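Local coordinates for protein thermotoga maritima TmcAL (Thermotoga maritima, PDB 5Y0T) that is a HIGH nucleotidyl transferase-family protein of the HUP clan and binds adenosine-5'-rp-alpha-thio-triphosphate, at residues V72-Q77 and K332-I337; E327-K332 and L385-L390. All blocks are in the same frame, centred on the assembly; numbering follows the deposited sequence.

Contact 1: residues V72-Q77 and K332-I337; sequences VVFATQ and KGPQYI. With EDO (1,2-ethanediol), chain G.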
loop_
_atom_site.group_PDB
_atom_site.type_symbol
_atom_site.label_atom_id
_atom_site.label_comp_id
_atom_site.label_asym_id
_atom_site.label_seq_id
_atom_site.Cartn_x
_atom_site.Cartn_y
_atom_site.Cartn_z
ATOM N N VAL A 72 -3.647 -11.316 15.212
ATOM C CA VAL A 72 -2.553 -10.474 14.704
ATOM C C VAL A 72 -2.268 -9.258 15.582
ATOM O O VAL A 72 -1.116 -8.879 15.777
ATOM C CB VAL A 72 -2.856 -9.977 13.267
ATOM C CG1 VAL A 72 -1.805 -8.957 12.804
ATOM C CG2 VAL A 72 -2.945 -11.165 12.302
ATOM N N VAL A 73 -3.318 -8.637 16.110
ATOM C CA VAL A 73 -3.123 -7.424 16.881
ATOM C C VAL A 73 -2.253 -7.678 18.129
ATOM O O VAL A 73 -1.594 -6.761 18.611
ATOM C CB VAL A 73 -4.495 -6.794 17.281
ATOM C CG1 VAL A 73 -5.299 -7.742 18.219
ATOM C CG2 VAL A 73 -4.293 -5.413 17.883
ATOM N N PHE A 74 -2.317 -8.892 18.691
ATOM C CA PHE A 74 -1.392 -9.321 19.761
ATOM C C PHE A 74 -0.106 -9.971 19.273
ATOM O O PHE A 74 0.965 -9.731 19.830
ATOM C CB PHE A 74 -2.113 -10.258 20.728
ATOM C CG PHE A 74 -3.404 -9.680 21.231
ATOM C CD1 PHE A 74 -3.391 -8.595 22.091
ATOM C CD2 PHE A 74 -4.628 -10.176 20.784
ATOM C CE1 PHE A 74 -4.586 -8.026 22.536
ATOM C CE2 PHE A 74 -5.825 -9.622 21.228
ATOM C CZ PHE A 74 -5.801 -8.542 22.097
ATOM N N ALA A 75 -0.225 -10.827 18.257
ATOM C CA ALA A 75 0.917 -11.610 17.773
ATOM C C ALA A 75 2.088 -10.742 17.313
ATOM O O ALA A 75 3.247 -11.168 17.364
ATOM C CB ALA A 75 0.461 -12.548 16.617
ATOM N N THR A 76 1.779 -9.552 16.796
ATOM C CA THR A 76 2.804 -8.636 16.328
ATOM C C THR A 76 3.165 -7.512 17.300
ATOM O O THR A 76 3.835 -6.565 16.896
ATOM C CB THR A 76 2.416 -8.017 14.970
ATOM O OG1 THR A 76 1.157 -7.354 15.090
ATOM C CG2 THR A 76 2.319 -9.128 13.909
ATOM N N GLN A 77 2.664 -7.541 18.530
ATOM C CA GLN A 77 3.064 -6.501 19.491
ATOM C C GLN A 77 4.351 -6.840 20.214
ATOM O O GLN A 77 4.844 -7.963 20.122
ATOM C CB GLN A 77 1.975 -6.277 20.536
ATOM C CG GLN A 77 0.886 -5.344 20.104
ATOM C CD GLN A 77 -0.046 -5.016 21.241
ATOM O OE1 GLN A 77 0.309 -4.264 22.145
ATOM N NE2 GLN A 77 -1.253 -5.589 21.206
ATOM N N LYS A 332 -9.710 -4.727 26.509
ATOM C CA LYS A 332 -10.743 -5.768 26.480
ATOM C C LYS A 332 -10.227 -7.139 26.020
ATOM O O LYS A 332 -10.884 -8.164 26.228
ATOM C CB LYS A 332 -11.891 -5.333 25.566
ATOM C CG LYS A 332 -12.520 -3.982 25.936
ATOM C CD LYS A 332 -13.853 -3.783 25.187
ATOM C CE LYS A 332 -14.577 -2.512 25.638
ATOM N NZ LYS A 332 -15.869 -2.342 24.899
ATOM N N GLY A 333 -9.062 -7.174 25.392
ATOM C CA GLY A 333 -8.516 -8.445 24.943
ATOM C C GLY A 333 -9.089 -8.939 23.627
ATOM O O GLY A 333 -9.858 -8.233 22.953
ATOM N N PRO A 334 -8.716 -10.162 23.243
ATOM C CA PRO A 334 -9.275 -10.870 22.081
ATOM C C PRO A 334 -10.761 -11.106 22.267
ATOM O O PRO A 334 -11.201 -11.347 23.397
ATOM C CB PRO A 334 -8.505 -12.203 22.070
ATOM C CG PRO A 334 -8.130 -12.407 23.523
ATOM C CD PRO A 334 -7.774 -11.004 23.997
ATOM N N GLN A 335 -11.538 -10.960 21.197
ATOM C CA GLN A 335 -12.975 -11.135 21.293
ATOM C C GLN A 335 -13.441 -12.507 20.791
ATOM O O GLN A 335 -14.634 -12.790 20.792
ATOM C CB GLN A 335 -13.685 -10.001 20.537
ATOM C CG GLN A 335 -13.360 -8.610 21.121
ATOM C CD GLN A 335 -13.759 -8.484 22.588
ATOM O OE1 GLN A 335 -14.923 -8.648 22.929
ATOM N NE2 GLN A 335 -12.785 -8.189 23.464
ATOM N N TYR A 336 -12.512 -13.365 20.359
ATOM C CA TYR A 336 -12.911 -14.687 19.852
ATOM C C TYR A 336 -11.770 -15.678 20.034
ATOM O O TYR A 336 -10.603 -15.294 20.183
ATOM C CB TYR A 336 -13.300 -14.633 18.342
ATOM C CG TYR A 336 -12.234 -13.925 17.529
ATOM C CD1 TYR A 336 -11.112 -14.602 17.059
ATOM C CD2 TYR A 336 -12.316 -12.555 17.296
ATOM C CE1 TYR A 336 -10.110 -13.934 16.362
ATOM C CE2 TYR A 336 -11.325 -11.888 16.603
ATOM C CZ TYR A 336 -10.236 -12.569 16.127
ATOM O OH TYR A 336 -9.252 -11.864 15.451
ATOM N N ILE A 337 -12.119 -16.950 20.005
ATOM C CA ILE A 337 -11.131 -18.005 19.960
ATOM C C ILE A 337 -11.154 -18.616 18.564
ATOM O O ILE A 337 -12.138 -19.248 18.185
ATOM C CB ILE A 337 -11.415 -19.093 21.012
ATOM C CG1 ILE A 337 -11.304 -18.498 22.424
ATOM C CG2 ILE A 337 -10.416 -20.232 20.842
ATOM C CD1 ILE A 337 -12.008 -19.329 23.511
HETATM C C1 EDO G . -14.967 -10.146 25.757
HETATM O O1 EDO G . -16.284 -10.240 26.332
HETATM C C2 EDO G . -14.042 -9.374 26.701
HETATM O O2 EDO G . -14.105 -7.959 26.401
#
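The ring of Phe74 sets CE2 and CZ against the Gly333-Pro334 peptide link and the pyrrolidine of Pro334. CZ comes to 3.5 Å from Pro334 N, while CE2 lies 3.7 Å from Pro334 CD. The two side chains cross at about a right angle, and the contact is packing only, part of it against the peptide; no hydrogen bond joins the segments. With CG anti to its own carbonyl carbon (chi1 -52°), the phenyl group reaches out from the short helix 72-75 to the loop beyond helix 323-332. Val73 CG1 packs over one of its faces, 3.5 Å above the plane and toward the rim. In this protein of the HUP clan, helix 72-75 follows strand 66-70 and the loop 333-336 leads into strand 337-343; the two strands pair antiparallel in a mixed sheet, so the contact joins the helix after one strand to the loop entering the other. Gly333 leaves helix 323-332 with positive phi (81°). Its carbonyl O receives Gln335 NE2 at 3.0 Å, the donor standing well above the carbonyl plane. The bend at chi2 of Gln335 folds its amide back for this bond. The same NE2 also donates to O2 of an ethanediol, probably from the crystallisation liquor. In segment 72-77, Val72 O takes two donors of Thr76, OG1 at 2.8 Å on one side of the carbonyl plane and N on the other, where the helix ends.

Contact 2: residues E327-K332 and L385-L390; sequences EKSNTK and LEQIDL. With EDO (1,2-ethanediol), chain G.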
loop_
_atom_site.group_PDB
_atom_site.type_symbol
_atom_site.label_atom_id
_atom_site.label_comp_id
_atom_site.label_asym_id
_atom_site.label_seq_id
_atom_site.Cartn_x
_atom_site.Cartn_y
_atom_site.Cartn_z
ATOM N N GLU A 327 -5.348 0.092 21.718
ATOM C CA GLU A 327 -5.703 0.436 23.089
ATOM C C GLU A 327 -6.907 -0.385 23.562
ATOM O O GLU A 327 -6.905 -0.922 24.664
ATOM C CB GLU A 327 -5.999 1.930 23.221
ATOM C CG GLU A 327 -6.489 2.333 24.611
ATOM C CD GLU A 327 -5.408 2.189 25.668
ATOM O OE1 GLU A 327 -4.211 2.153 25.294
ATOM O OE2 GLU A 327 -5.752 2.112 26.868
ATOM N N LYS A 328 -7.938 -0.466 22.733
ATOM C CA LYS A 328 -9.098 -1.283 23.068
ATOM C C LYS A 328 -8.749 -2.772 23.137
ATOM O O LYS A 328 -9.236 -3.494 24.017
ATOM C CB LYS A 328 -10.222 -1.068 22.052
ATOM C CG LYS A 328 -10.980 0.244 22.221
ATOM C CD LYS A 328 -12.224 0.271 21.338
ATOM C CE LYS A 328 -13.217 -0.824 21.739
ATOM N NZ LYS A 328 -14.496 -0.771 20.957
ATOM N N SER A 329 -7.924 -3.242 22.208
ATOM C CA SER A 329 -7.536 -4.653 22.222
ATOM C C SER A 329 -6.728 -4.982 23.483
ATOM O O SER A 329 -6.849 -6.075 24.030
ATOM C CB SER A 329 -6.727 -5.017 20.976
ATOM O OG SER A 329 -7.467 -4.792 19.784
ATOM N N ASN A 330 -5.918 -4.036 23.952
ATOM C CA ASN A 330 -5.063 -4.295 25.115
ATOM C C ASN A 330 -5.782 -4.092 26.449
ATOM O O ASN A 330 -5.219 -4.333 27.516
ATOM C CB ASN A 330 -3.814 -3.414 25.048
ATOM C CG ASN A 330 -2.793 -3.958 24.073
ATOM O OD1 ASN A 330 -2.946 -5.083 23.575
ATOM N ND2 ASN A 330 -1.731 -3.181 23.804
ATOM N N THR A 331 -7.019 -3.628 26.362
ATOM C CA THR A 331 -7.908 -3.437 27.506
ATOM C C THR A 331 -8.931 -4.576 27.567
ATOM O O THR A 331 -9.034 -5.289 28.561
ATOM C CB THR A 331 -8.640 -2.076 27.432
ATOM O OG1 THR A 331 -7.676 -1.021 27.405
ATOM C CG2 THR A 331 -9.541 -1.878 28.645
ATOM N N LYS A 332 -9.710 -4.727 26.509
ATOM C CA LYS A 332 -10.743 -5.768 26.480
ATOM C C LYS A 332 -10.227 -7.139 26.020
ATOM O O LYS A 332 -10.884 -8.164 26.228
ATOM C CB LYS A 332 -11.891 -5.333 25.566
ATOM C CG LYS A 332 -12.520 -3.982 25.936
ATOM C CD LYS A 332 -13.853 -3.783 25.187
ATOM C CE LYS A 332 -14.577 -2.512 25.638
ATOM N NZ LYS A 332 -15.869 -2.342 24.899
ATOM N N LEU A 385 -15.138 -7.538 15.116
ATOM C CA LEU A 385 -15.066 -7.408 13.666
ATOM C C LEU A 385 -13.732 -6.821 13.207
ATOM O O LEU A 385 -13.153 -7.307 12.236
ATOM C CB LEU A 385 -16.234 -6.552 13.140
ATOM C CG LEU A 385 -17.610 -7.215 13.263
ATOM C CD1 LEU A 385 -18.746 -6.237 12.865
ATOM C CD2 LEU A 385 -17.690 -8.491 12.440
ATOM N N GLU A 386 -13.240 -5.788 13.895
ATOM C CA GLU A 386 -11.934 -5.205 13.558
ATOM C C GLU A 386 -10.786 -6.180 13.761
ATOM O O GLU A 386 -9.891 -6.284 12.909
ATOM C CB GLU A 386 -11.688 -3.917 14.370
ATOM C CG GLU A 386 -12.675 -2.822 13.978
ATOM C CD GLU A 386 -12.458 -1.495 14.697
ATOM O OE1 GLU A 386 -11.510 -1.378 15.496
ATOM O OE2 GLU A 386 -13.248 -0.560 14.454
ATOM N N GLN A 387 -10.810 -6.917 14.867
ATOM C CA GLN A 387 -9.757 -7.880 15.128
ATOM C C GLN A 387 -9.719 -8.967 14.058
ATOM O O GLN A 387 -8.655 -9.260 13.497
ATOM C CB GLN A 387 -9.926 -8.508 16.525
ATOM C CG GLN A 387 -9.590 -7.563 17.667
ATOM C CD GLN A 387 -9.811 -8.181 19.047
ATOM O OE1 GLN A 387 -10.449 -9.227 19.180
ATOM N NE2 GLN A 387 -9.269 -7.539 20.077
ATOM N N ILE A 388 -10.872 -9.565 13.754
ATOM C CA ILE A 388 -10.863 -10.712 12.851
ATOM C C ILE A 388 -10.628 -10.259 11.398
ATOM O O ILE A 388 -10.003 -10.982 10.615
ATOM C CB ILE A 388 -12.159 -11.557 12.993
ATOM C CG1 ILE A 388 -11.900 -13.013 12.601
ATOM C CG2 ILE A 388 -13.348 -10.949 12.193
ATOM C CD1 ILE A 388 -13.004 -13.966 13.092
ATOM N N ASP A 389 -11.055 -9.042 11.066
ATOM C CA ASP A 389 -10.758 -8.452 9.763
ATOM C C ASP A 389 -9.241 -8.297 9.570
ATOM O O ASP A 389 -8.706 -8.545 8.480
ATOM C CB ASP A 389 -11.447 -7.094 9.616
ATOM C CG ASP A 389 -11.016 -6.356 8.349
ATOM O OD1 ASP A 389 -11.483 -6.735 7.255
ATOM O OD2 ASP A 389 -10.196 -5.415 8.451
ATOM N N LEU A 390 -8.546 -7.928 10.639
ATOM C CA LEU A 390 -7.083 -7.841 10.592
ATOM C C LEU A 390 -6.456 -9.216 10.390
ATOM O O LEU A 390 -5.528 -9.370 9.578
ATOM C CB LEU A 390 -6.548 -7.172 11.868
ATOM C CG LEU A 390 -5.025 -7.113 12.004
ATOM C CD1 LEU A 390 -4.373 -6.423 10.779
ATOM C CD2 LEU A 390 -4.626 -6.428 13.287
HETATM C C1 EDO G . -14.967 -10.146 25.757
HETATM O O1 EDO G . -16.284 -10.240 26.332
HETATM C C2 EDO G . -14.042 -9.374 26.701
HETATM O O2 EDO G . -14.105 -7.959 26.401
#
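Ser329 and Gln387 meet across two helices through a single polar contact: Gln387 NE2 points at Ser329 OG from 3.3 Å. The N-H is almost straight on the oxygen (174°), but at that length the hydrogen bond is weak. NE2 also lies 3.7 Å from Ser329 CB. Gln387 spans the gap by running extended beyond CG (chi2 178°), which carries its amide from one helix to the other. Each polar group has a firmer partner elsewhere. Ser329 OG is hydrogen-bonded to Phe325 O one turn back in its own helix, while Gln387 OE1 accepts from Gln335 N and NE2 also donates to Gly333 O. Both ends of the Gln387 amide are thus bonded to the loop after helix 323-332, which should limit its rotation. Around this pair, Lys328 NZ and Glu386 OE1 stay 6.3 Å apart, too far for a salt bridge; NZ of Lys328 and NZ of Lys332 both form salt bridges with Asp380 OD2. The last turn of the first helix is secured from within, as Thr331 OG1 donates to Glu327 O at 2.8 Å, and Lys328 O accepts from both Thr331 N and Lys332 N. Glu386, Gln387 and Leu390 all touch Phe325 of helix 323-332. Val73 and Phe74 of helix 72-75 pack on Ser329, Leu390 meets Val72, and Leu385 leans on helix 368-374, so helices 323-332 and 381-399 come together beside the short helix that follows strand 66-70.

How the contacts relate
Contacts 1 and 2 share Lys332, and their centres are about 6 Å apart; along the chain their segments alternate. Two probable hydrogen bonds join them directly: Gln77 OE1 to Asn330 ND2 at 2.8 Å, and Gln335 N to Gln387 OE1 at 2.9 Å. Tyr336 adds packing, its OH lying 3.2 Å from Gln387 C; that hydroxyl is hydrogen-bonded to Asp391 OD2, and Val72 N to Asp391 OD1. One ethanediol touches both contacts through a weak bond to Lys332 O, and contact 1 also through Gln335 NE2. The Phe74 side chain is about 13 Å from the bound adenosine-5'-rp-alpha-thio-triphosphate, so contact 1 does not touch it.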